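Local coordinates for protein pseudouridylate synthase RPUSD4, mitochondrial (PDB 5UBA) that isomerises uridine to pseudouridine in mitochondrial RNAs, including the 16S ribosomal RNA, a modification needed to assemble a functional mitochondrial ribosome, at residues A[35-46]-A[83-94]; A[147-155]-A[198-208]. One frame throughout, in Å; residues are numbered along the deposited sequence.

Interaction 1: residues A[35-46]-A[83-94]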
loop_
_atom_site.group_PDB
_atom_site.type_symbol
_atom_site.label_atom_id
_atom_site.label_comp_id
_atom_site.label_asym_id
_atom_site.label_seq_id
_atom_site.Cartn_x
_atom_site.Cartn_y
_atom_site.Cartn_z
ATOM N N ASN A 35 -0.348 -17.383 -17.818
ATOM C CA ASN A 35 0.433 -17.471 -16.584
ATOM C C ASN A 35 -0.247 -16.853 -15.353
ATOM O O ASN A 35 -0.168 -17.403 -14.259
ATOM C CB ASN A 35 1.773 -16.748 -16.746
ATOM C CG ASN A 35 2.629 -17.313 -17.868
ATOM O OD1 ASN A 35 3.153 -16.569 -18.695
ATOM N ND2 ASN A 35 2.789 -18.612 -17.880
ATOM N N LEU A 36 -0.874 -15.695 -15.557
ATOM C CA LEU A 36 -1.261 -14.826 -14.431
ATOM C C LEU A 36 -2.731 -14.452 -14.441
ATOM O O LEU A 36 -3.358 -14.330 -15.496
ATOM C CB LEU A 36 -0.462 -13.521 -14.461
ATOM C CG LEU A 36 1.053 -13.592 -14.599
ATOM C CD1 LEU A 36 1.597 -12.166 -14.645
ATOM C CD2 LEU A 36 1.650 -14.333 -13.428
ATOM N N VAL A 37 -3.251 -14.242 -13.237
ATOM C CA VAL A 37 -4.524 -13.550 -13.020
ATOM C C VAL A 37 -4.206 -12.364 -12.116
ATOM O O VAL A 37 -3.744 -12.553 -10.996
ATOM C CB VAL A 37 -5.567 -14.446 -12.335
ATOM C CG1 VAL A 37 -6.860 -13.667 -12.102
ATOM C CG2 VAL A 37 -5.854 -15.677 -13.197
ATOM N N VAL A 38 -4.480 -11.156 -12.601
ATOM C CA VAL A 38 -4.165 -9.950 -11.825
ATOM C C VAL A 38 -5.477 -9.362 -11.333
ATOM O O VAL A 38 -6.322 -9.000 -12.156
ATOM C CB VAL A 38 -3.369 -8.920 -12.640
ATOM C CG1 VAL A 38 -2.961 -7.760 -11.734
ATOM C CG2 VAL A 38 -2.167 -9.591 -13.285
ATOM N N ILE A 39 -5.613 -9.265 -10.019
ATOM C CA ILE A 39 -6.825 -8.749 -9.380
ATOM C C ILE A 39 -6.601 -7.348 -8.808
ATOM O O ILE A 39 -5.474 -6.864 -8.687
ATOM C CB ILE A 39 -7.361 -9.691 -8.288
ATOM C CG1 ILE A 39 -6.383 -9.833 -7.140
ATOM C CG2 ILE A 39 -7.708 -11.049 -8.879
ATOM C CD1 ILE A 39 -6.939 -10.578 -5.957
ATOM N N ASN A 40 -7.718 -6.726 -8.455
ATOM C CA ASN A 40 -7.771 -5.472 -7.749
ATOM C C ASN A 40 -8.209 -5.784 -6.324
ATOM O O ASN A 40 -9.407 -6.068 -6.055
ATOM C CB ASN A 40 -8.734 -4.542 -8.474
ATOM C CG ASN A 40 -8.954 -3.240 -7.746
ATOM O OD1 ASN A 40 -8.391 -3.010 -6.688
ATOM N ND2 ASN A 40 -9.788 -2.377 -8.325
ATOM N N LYS A 41 -7.255 -5.809 -5.399
ATOM C CA LYS A 41 -7.562 -6.226 -4.042
ATOM C C LYS A 41 -8.415 -5.157 -3.357
ATOM O O LYS A 41 -8.036 -3.996 -3.349
ATOM C CB LYS A 41 -6.310 -6.496 -3.191
ATOM C CG LYS A 41 -6.623 -7.215 -1.881
ATOM C CD LYS A 41 -5.463 -7.325 -0.913
ATOM C CE LYS A 41 -5.182 -6.075 -0.144
ATOM N NZ LYS A 41 -6.305 -5.518 0.699
ATOM N N PRO A 42 -9.570 -5.548 -2.819
ATOM C CA PRO A 42 -10.381 -4.536 -2.123
ATOM C C PRO A 42 -9.831 -4.108 -0.778
ATOM O O PRO A 42 -9.077 -4.837 -0.111
ATOM C CB PRO A 42 -11.756 -5.213 -1.966
ATOM C CG PRO A 42 -11.509 -6.639 -2.135
ATOM C CD PRO A 42 -10.255 -6.842 -2.927
ATOM N N TYR A 43 -10.235 -2.896 -0.379
ATOM C CA TYR A 43 -9.905 -2.360 0.901
ATOM C C TYR A 43 -10.370 -3.263 2.035
ATOM O O TYR A 43 -11.523 -3.727 2.048
ATOM C CB TYR A 43 -10.513 -0.970 1.079
ATOM C CG TYR A 43 -10.132 -0.333 2.396
ATOM C CD1 TYR A 43 -8.916 0.316 2.545
ATOM C CD2 TYR A 43 -10.957 -0.448 3.525
ATOM C CE1 TYR A 43 -8.529 0.873 3.754
ATOM C CE2 TYR A 43 -10.575 0.117 4.729
ATOM C CZ TYR A 43 -9.361 0.771 4.833
ATOM O OH TYR A 43 -8.950 1.347 6.008
ATOM N N GLY A 44 -9.454 -3.552 2.939
ATOM C CA GLY A 44 -9.791 -4.252 4.170
ATOM C C GLY A 44 -9.665 -5.766 4.092
ATOM O O GLY A 44 -9.817 -6.429 5.112
ATOM N N LEU A 45 -9.430 -6.317 2.903
ATOM C CA LEU A 45 -9.266 -7.776 2.724
ATOM C C LEU A 45 -7.825 -8.183 2.972
ATOM O O LEU A 45 -6.922 -7.727 2.243
ATOM C CB LEU A 45 -9.654 -8.179 1.309
ATOM C CG LEU A 45 -9.627 -9.679 0.964
ATOM C CD1 LEU A 45 -10.684 -10.415 1.748
ATOM C CD2 LEU A 45 -9.863 -9.851 -0.524
ATOM N N PRO A 46 -7.589 -9.021 3.991
ATOM C CA PRO A 46 -6.249 -9.536 4.195
ATOM C C PRO A 46 -5.918 -10.642 3.233
ATOM O O PRO A 46 -6.803 -11.287 2.700
ATOM C CB PRO A 46 -6.283 -10.081 5.622
ATOM C CG PRO A 46 -7.696 -10.423 5.857
ATOM C CD PRO A 46 -8.552 -9.598 4.947
ATOM N N ASP A 83 -0.847 -5.389 2.195
ATOM C CA ASP A 83 -1.492 -5.262 3.493
ATOM C C ASP A 83 -2.999 -5.099 3.389
ATOM O O ASP A 83 -3.532 -4.705 2.348
ATOM C CB ASP A 83 -0.866 -4.095 4.281
ATOM C CG ASP A 83 0.577 -4.355 4.661
ATOM O OD1 ASP A 83 0.962 -5.523 4.936
ATOM O OD2 ASP A 83 1.333 -3.372 4.738
ATOM N N LYS A 84 -3.678 -5.386 4.485
ATOM C CA LYS A 84 -5.142 -5.376 4.543
ATOM C C LYS A 84 -5.754 -4.063 4.075
ATOM O O LYS A 84 -6.697 -4.067 3.326
ATOM C CB LYS A 84 -5.585 -5.681 5.985
ATOM C CG LYS A 84 -7.068 -5.702 6.259
ATOM C CD LYS A 84 -7.346 -5.736 7.758
ATOM C CE LYS A 84 -8.815 -6.019 8.052
ATOM N NZ LYS A 84 -9.008 -6.277 9.499
ATOM N N GLU A 85 -5.203 -2.941 4.531
ATOM C CA GLU A 85 -5.756 -1.640 4.176
ATOM C C GLU A 85 -5.200 -1.043 2.891
ATOM O O GLU A 85 -5.537 0.081 2.548
ATOM C CB GLU A 85 -5.562 -0.631 5.311
ATOM C CG GLU A 85 -6.534 -0.761 6.473
ATOM C CD GLU A 85 -6.526 0.529 7.293
ATOM O OE1 GLU A 85 -5.560 0.765 8.019
ATOM O OE2 GLU A 85 -7.465 1.338 7.153
ATOM N N THR A 86 -4.381 -1.795 2.170
ATOM C CA THR A 86 -3.964 -1.417 0.832
ATOM C C THR A 86 -4.923 -1.958 -0.202
ATOM O O THR A 86 -5.426 -3.059 -0.058
ATOM C CB THR A 86 -2.538 -1.921 0.591
ATOM O OG1 THR A 86 -1.704 -1.337 1.613
ATOM C CG2 THR A 86 -2.006 -1.563 -0.833
ATOM N N THR A 87 -5.166 -1.176 -1.243
ATOM C CA THR A 87 -5.969 -1.584 -2.364
ATOM C C THR A 87 -5.094 -1.798 -3.595
ATOM O O THR A 87 -3.948 -1.359 -3.623
ATOM C CB THR A 87 -7.027 -0.522 -2.675
ATOM O OG1 THR A 87 -6.384 0.724 -2.928
ATOM C CG2 THR A 87 -8.014 -0.346 -1.520
ATOM N N GLY A 88 -5.630 -2.489 -4.605
ATOM C CA GLY A 88 -5.096 -2.412 -5.936
ATOM C C GLY A 88 -4.361 -3.638 -6.432
ATOM O O GLY A 88 -4.732 -4.759 -6.124
ATOM N N VAL A 89 -3.312 -3.403 -7.229
ATOM C CA VAL A 89 -2.775 -4.456 -8.105
ATOM C C VAL A 89 -2.189 -5.623 -7.323
ATOM O O VAL A 89 -1.299 -5.465 -6.488
ATOM C CB VAL A 89 -1.662 -3.914 -9.047
ATOM C CG1 VAL A 89 -1.154 -5.048 -9.946
ATOM C CG2 VAL A 89 -2.155 -2.790 -9.929
ATOM N N MET A 90 -2.697 -6.816 -7.611
ATOM C CA MET A 90 -2.210 -8.034 -6.960
ATOM C C MET A 90 -2.168 -9.174 -7.984
ATOM O O MET A 90 -3.190 -9.535 -8.577
ATOM C CB MET A 90 -3.059 -8.393 -5.739
ATOM C CG MET A 90 -2.537 -9.591 -4.975
ATOM S SD MET A 90 -3.559 -9.874 -3.527
ATOM C CE MET A 90 -2.799 -11.378 -2.928
ATOM N N VAL A 91 -0.971 -9.739 -8.158
ATOM C CA VAL A 91 -0.692 -10.769 -9.147
ATOM C C VAL A 91 -0.802 -12.169 -8.515
ATOM O O VAL A 91 -0.218 -12.448 -7.475
ATOM C CB VAL A 91 0.740 -10.605 -9.717
ATOM C CG1 VAL A 91 1.052 -11.698 -10.717
ATOM C CG2 VAL A 91 0.925 -9.239 -10.350
ATOM N N LEU A 92 -1.590 -13.007 -9.175
ATOM C CA LEU A 92 -1.733 -14.417 -8.840
ATOM C C LEU A 92 -1.257 -15.231 -10.034
ATOM O O LEU A 92 -1.297 -14.768 -11.160
ATOM C CB LEU A 92 -3.211 -14.746 -8.591
ATOM C CG LEU A 92 -3.940 -13.887 -7.569
ATOM C CD1 LEU A 92 -5.431 -14.239 -7.497
ATOM C CD2 LEU A 92 -3.312 -14.036 -6.214
ATOM N N ALA A 93 -0.796 -16.462 -9.776
ATOM C CA ALA A 93 -0.340 -17.356 -10.836
ATOM C C ALA A 93 -1.038 -18.707 -10.803
ATOM O O ALA A 93 -1.260 -19.257 -9.728
ATOM C CB ALA A 93 1.146 -17.593 -10.724
ATOM N N TRP A 94 -1.283 -19.238 -11.977
ATOM C CA TRP A 94 -1.869 -20.580 -12.111
ATOM C C TRP A 94 -0.935 -21.707 -11.644
ATOM O O TRP A 94 -1.379 -22.648 -10.985
ATOM C CB TRP A 94 -2.230 -20.807 -13.579
ATOM C CG TRP A 94 -3.397 -20.026 -14.014
ATOM C CD1 TRP A 94 -3.433 -19.010 -14.916
ATOM C CD2 TRP A 94 -4.741 -20.216 -13.562
ATOM N NE1 TRP A 94 -4.726 -18.538 -15.043
ATOM C CE2 TRP A 94 -5.541 -19.256 -14.215
ATOM C CE3 TRP A 94 -5.337 -21.091 -12.647
ATOM C CZ2 TRP A 94 -6.935 -19.161 -13.999
ATOM C CZ3 TRP A 94 -6.719 -21.003 -12.443
ATOM C CH2 TRP A 94 -7.485 -20.040 -13.109
#
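Val37 CG2 meets the indole of Trp94 obliquely, 3.6 Å from Trp94 NE1, while His69 stacks on the ring and Ala65 of helix 57-69 touches it as well. Tyr43 holds Thr87 CG2 at its edge, near the ring plane; that methyl lies 3.7 Å from Tyr43 CB, and Phe278 meets the ring edge-to-face. The Glu85 side chain runs alongside the phenol, its carboxylate turned 68° from the ring plane, but their modelled oxygens are implausibly close, so that pairing is doubtful.

Strands 36-41 and 89-93 form the central antiparallel pair of a four-stranded sheet in the catalytic domain of this RluA-family pseudouridine synthase. Paired backbone bonds join Val37 to Leu92, Ile39 to Met90 and Lys41 to Gly88. The beta-branched valines and Ile39 suit extended strands, and apolar side chains line most of both faces. Leu36, Val38, Val89 and Val91 pack toward strands 252-259 and 269-272, with Val38 CG1 3.7 Å from Val89 CG1. On the other face Ile39 CG1 lies 3.9 Å from Met90 CB, and Val37 and Ile39 meet helix 57-69.

Lys41 ties together the type II turn Pro42 to Leu45 and the type I turn Asp83 to Thr86. With CG anti to the backbone N (chi1 -168°), its chain passes Met90 SD and bends at its last two torsions. NZ binds Thr86 O at 2.7 Å, almost in line with the C=O bond, and Lys84 O at 3.0 Å from above the carbonyl plane; Leu45 O and Pro42 O also accept. A long chain ending in a probably charged ammonium suits these carbonyls, which must share its three N-H groups. Gly44 and Gly88 have positive phi, where a CB would press on the preceding carbonyl oxygen. Gly44 N reaches Lys84 O from the opposite face, at 2.8 Å, pinning the turn that starts at Asp83, the probable catalytic aspartate, paired with Lys198.

Interaction 2: residues A[147-155]-A[198-208]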
loop_
_atom_site.group_PDB
_atom_site.type_symbol
_atom_site.label_atom_id
_atom_site.label_comp_id
_atom_site.label_asym_id
_atom_site.label_seq_id
_atom_site.Cartn_x
_atom_site.Cartn_y
_atom_site.Cartn_z
ATOM N N LYS A 147 5.001 -3.734 15.408
ATOM C CA LYS A 147 5.565 -2.508 15.963
ATOM C C LYS A 147 6.796 -2.061 15.170
ATOM O O LYS A 147 7.900 -2.584 15.391
ATOM C CB LYS A 147 5.941 -2.722 17.429
ATOM N N MET A 148 6.600 -1.098 14.261
ATOM C CA MET A 148 7.672 -0.592 13.384
ATOM C C MET A 148 8.032 0.849 13.713
ATOM O O MET A 148 7.150 1.697 13.888
ATOM C CB MET A 148 7.256 -0.667 11.909
ATOM C CG MET A 148 6.584 -1.960 11.487
ATOM S SD MET A 148 7.548 -3.446 11.795
ATOM C CE MET A 148 6.297 -4.711 11.680
ATOM N N THR A 149 9.337 1.124 13.777
ATOM C CA THR A 149 9.854 2.484 13.979
ATOM C C THR A 149 11.107 2.703 13.131
ATOM O O THR A 149 11.640 1.755 12.562
ATOM C CB THR A 149 10.208 2.722 15.460
ATOM O OG1 THR A 149 11.056 1.662 15.925
ATOM C CG2 THR A 149 8.941 2.772 16.314
ATOM N N LEU A 150 11.567 3.949 13.052
ATOM C CA LEU A 150 12.823 4.264 12.383
ATOM C C LEU A 150 13.995 3.996 13.312
ATOM O O LEU A 150 13.847 4.053 14.537
ATOM C CB LEU A 150 12.861 5.732 11.929
ATOM C CG LEU A 150 11.787 6.149 10.921
ATOM C CD1 LEU A 150 11.976 7.591 10.501
ATOM C CD2 LEU A 150 11.841 5.253 9.706
ATOM N N SER A 151 15.158 3.734 12.716
ATOM C CA SER A 151 16.395 3.485 13.464
ATOM C C SER A 151 17.519 4.332 12.853
ATOM O O SER A 151 18.289 3.840 12.029
ATOM C CB SER A 151 16.713 1.994 13.429
ATOM O OG SER A 151 17.965 1.705 14.032
ATOM N N PRO A 152 17.616 5.623 13.249
ATOM C CA PRO A 152 18.621 6.506 12.644
ATOM C C PRO A 152 19.990 6.390 13.300
ATOM O O PRO A 152 20.142 5.709 14.310
ATOM C CB PRO A 152 18.056 7.916 12.870
ATOM C CG PRO A 152 16.828 7.751 13.713
ATOM C CD PRO A 152 16.796 6.346 14.231
ATOM N N SER A 153 20.962 7.060 12.686
ATOM C CA SER A 153 22.343 7.036 13.124
ATOM C C SER A 153 22.572 7.767 14.450
ATOM O O SER A 153 23.523 7.441 15.153
ATOM C CB SER A 153 23.247 7.625 12.038
ATOM N N TYR A 154 21.715 8.733 14.794
ATOM C CA TYR A 154 21.867 9.503 16.038
ATOM C C TYR A 154 20.610 9.495 16.915
ATOM O O TYR A 154 19.503 9.179 16.468
ATOM C CB TYR A 154 22.291 10.961 15.740
ATOM C CG TYR A 154 23.701 11.132 15.191
ATOM C CD1 TYR A 154 24.003 10.865 13.842
ATOM C CD2 TYR A 154 24.741 11.586 16.015
ATOM C CE1 TYR A 154 25.289 11.036 13.339
ATOM C CE2 TYR A 154 26.035 11.746 15.521
ATOM C CZ TYR A 154 26.308 11.462 14.186
ATOM O OH TYR A 154 27.576 11.606 13.678
ATOM N N ARG A 155 20.820 9.846 18.178
ATOM C CA ARG A 155 19.790 9.952 19.201
ATOM C C ARG A 155 19.864 11.398 19.689
ATOM O O ARG A 155 20.918 12.023 19.566
ATOM C CB ARG A 155 20.105 8.934 20.317
ATOM C CG ARG A 155 19.503 9.180 21.694
ATOM C CD ARG A 155 19.877 8.075 22.683
ATOM N NE ARG A 155 20.933 8.486 23.623
ATOM C CZ ARG A 155 22.080 7.840 23.868
ATOM N NH1 ARG A 155 22.389 6.681 23.283
ATOM N NH2 ARG A 155 22.931 8.363 24.752
ATOM N N LYS A 198 7.998 -4.277 6.012
ATOM C CA LYS A 198 6.651 -4.111 6.558
ATOM C C LYS A 198 6.357 -2.661 6.953
ATOM O O LYS A 198 7.128 -2.029 7.700
ATOM C CB LYS A 198 6.520 -5.024 7.782
ATOM C CG LYS A 198 5.203 -4.928 8.545
ATOM C CD LYS A 198 4.033 -5.375 7.704
ATOM C CE LYS A 198 2.847 -5.732 8.586
ATOM N NZ LYS A 198 1.798 -6.340 7.736
ATOM N N HIS A 199 5.262 -2.127 6.413
ATOM C CA HIS A 199 4.800 -0.764 6.688
ATOM C C HIS A 199 5.780 0.339 6.300
ATOM O O HIS A 199 5.649 1.465 6.752
ATOM C CB HIS A 199 4.357 -0.596 8.142
ATOM C CG HIS A 199 3.120 -1.352 8.474
ATOM N ND1 HIS A 199 2.635 -1.438 9.758
ATOM C CD2 HIS A 199 2.274 -2.064 7.697
ATOM C CE1 HIS A 199 1.528 -2.157 9.750
ATOM N NE2 HIS A 199 1.287 -2.552 8.514
ATOM N N GLN A 200 6.726 0.049 5.405
ATOM C CA GLN A 200 7.758 1.041 5.141
ATOM C C GLN A 200 7.210 2.338 4.576
ATOM O O GLN A 200 7.687 3.381 4.938
ATOM C CB GLN A 200 8.910 0.497 4.293
ATOM C CG GLN A 200 8.727 0.366 2.810
ATOM C CD GLN A 200 10.072 0.119 2.140
ATOM O OE1 GLN A 200 10.626 -0.961 2.305
ATOM N NE2 GLN A 200 10.607 1.104 1.405
ATOM N N LEU A 201 6.226 2.288 3.688
ATOM C CA LEU A 201 5.674 3.538 3.122
ATOM C C LEU A 201 5.033 4.410 4.187
ATOM O O LEU A 201 5.226 5.643 4.210
ATOM C CB LEU A 201 4.665 3.275 1.992
ATOM C CG LEU A 201 5.205 2.483 0.800
ATOM C CD1 LEU A 201 4.121 2.306 -0.240
ATOM C CD2 LEU A 201 6.440 3.133 0.213
ATOM N N ARG A 202 4.252 3.772 5.047
ATOM C CA ARG A 202 3.579 4.483 6.125
ATOM C C ARG A 202 4.545 5.078 7.118
ATOM O O ARG A 202 4.374 6.223 7.539
ATOM C CB ARG A 202 2.572 3.558 6.808
ATOM C CG ARG A 202 1.432 3.166 5.897
ATOM C CD ARG A 202 0.686 1.972 6.438
ATOM N NE ARG A 202 -0.075 2.315 7.621
ATOM C CZ ARG A 202 -0.811 1.451 8.313
ATOM N NH1 ARG A 202 -0.884 0.183 7.923
ATOM N NH2 ARG A 202 -1.479 1.854 9.390
ATOM N N VAL A 203 5.549 4.309 7.497
ATOM C CA VAL A 203 6.539 4.748 8.505
ATOM C C VAL A 203 7.449 5.811 7.902
ATOM O O VAL A 203 7.683 6.860 8.515
ATOM C CB VAL A 203 7.301 3.546 9.071
ATOM C CG1 VAL A 203 8.463 3.961 9.987
ATOM C CG2 VAL A 203 6.332 2.633 9.815
ATOM N N HIS A 204 7.920 5.609 6.686
ATOM C CA HIS A 204 8.752 6.636 6.064
ATOM C C HIS A 204 8.005 7.954 5.869
ATOM O O HIS A 204 8.551 9.029 6.112
ATOM C CB HIS A 204 9.308 6.134 4.747
ATOM C CG HIS A 204 10.536 5.303 4.897
ATOM N ND1 HIS A 204 11.103 4.644 3.836
ATOM C CD2 HIS A 204 11.351 5.095 5.959
ATOM C CE1 HIS A 204 12.222 4.055 4.238
ATOM N NE2 HIS A 204 12.392 4.306 5.524
ATOM N N LEU A 205 6.748 7.908 5.435
ATOM C CA LEU A 205 5.982 9.151 5.262
ATOM C C LEU A 205 5.693 9.847 6.598
ATOM O O LEU A 205 5.851 11.069 6.717
ATOM C CB LEU A 205 4.660 8.873 4.536
ATOM C CG LEU A 205 4.734 8.801 3.027
ATOM C CD1 LEU A 205 3.451 8.224 2.454
ATOM C CD2 LEU A 205 5.013 10.157 2.403
ATOM N N SER A 206 5.250 9.085 7.598
ATOM C CA SER A 206 4.838 9.676 8.878
ATOM C C SER A 206 6.044 10.170 9.655
ATOM O O SER A 206 6.078 11.337 10.039
ATOM C CB SER A 206 4.043 8.696 9.719
ATOM O OG SER A 206 3.634 9.385 10.886
ATOM N N PHE A 207 7.022 9.304 9.866
ATOM C CA PHE A 207 8.139 9.629 10.756
ATOM C C PHE A 207 9.264 10.315 9.996
ATOM O O PHE A 207 9.923 11.209 10.558
ATOM C CB PHE A 207 8.629 8.364 11.455
ATOM C CG PHE A 207 7.619 7.749 12.378
ATOM C CD1 PHE A 207 7.124 8.464 13.458
ATOM C CD2 PHE A 207 7.175 6.462 12.188
ATOM C CE1 PHE A 207 6.188 7.901 14.322
ATOM C CE2 PHE A 207 6.234 5.889 13.047
ATOM C CZ PHE A 207 5.734 6.611 14.104
ATOM N N GLY A 208 9.500 9.957 8.737
ATOM C CA GLY A 208 10.567 10.580 7.955
ATOM C C GLY A 208 10.225 11.944 7.397
ATOM O O GLY A 208 11.057 12.839 7.350
#
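Met148, just before the short strand 149-150, and Leu150 within it lie along one side of the short helix 200-209, a strand packed on a helix in the catalytic domain of the pseudouridine synthase. Strand 149-150 pairs with strand 134-135 in a two-stranded antiparallel sheet, whereas Leu201 and Leu205 of the helix pack on strand 186-193 of the large mixed sheet.

The Met148 side chain can be followed outward. CB lies 4.0 Å from Val203 CG2, and CG passes the His199 ring obliquely and comes within 3.8 Å of Lys198 O. A bend at chi2 (-57°) then turns the thioether toward Lys198; the Met148 and Lys198 side chains cross at about a right angle, with Met148 CE tightly placed 3.3 Å from Lys198 CG. Unbranched and flexible, methionine can follow this curved path. The methyl meets the aliphatic part of Lys198, whose NZ goes on to Asp83. The His199 ring lies between Lys198 CE on one face and Arg202 NH1 on the other, and its ND1 bonds to Tyr219 OH.

Leucine at position 150 suits a site flanked by successive helix turns, because its two methyls can serve different neighbours. Leu150 CD1 meets Phe207 CB at 3.6 Å. The Leu150 and Val203 side chains slide past each other in opposite directions, Leu150 CD2 3.6 Å from Val203 CG1. Leu150 CD2 also lies at the edge of the His204 imidazole, in its plane, 3.8 Å from His204 CD2.

Interaction 1 closes before interaction 2 opens along the chain, and their centres, about 25 Å apart, lie on opposite sides of the chain's centre. All four segments are part of the pseudouridine synthase domain. Strands 36-41 and 89-93 belong to the four-stranded sheet, while interaction 2 joins the small sheet of strands 134-135 and 149-150 to helix 200-209. The large mixed sheet touches both: strand 86-87 of interaction 1 pairs in it, and the helix packs on its strand 186-193. The two contacts also meet directly: Asp83 OD1 forms a salt bridge with Lys198 NZ at 3.0 Å, and Asp83 OD2 packs against His199 CD2, consistent with an active site built from both.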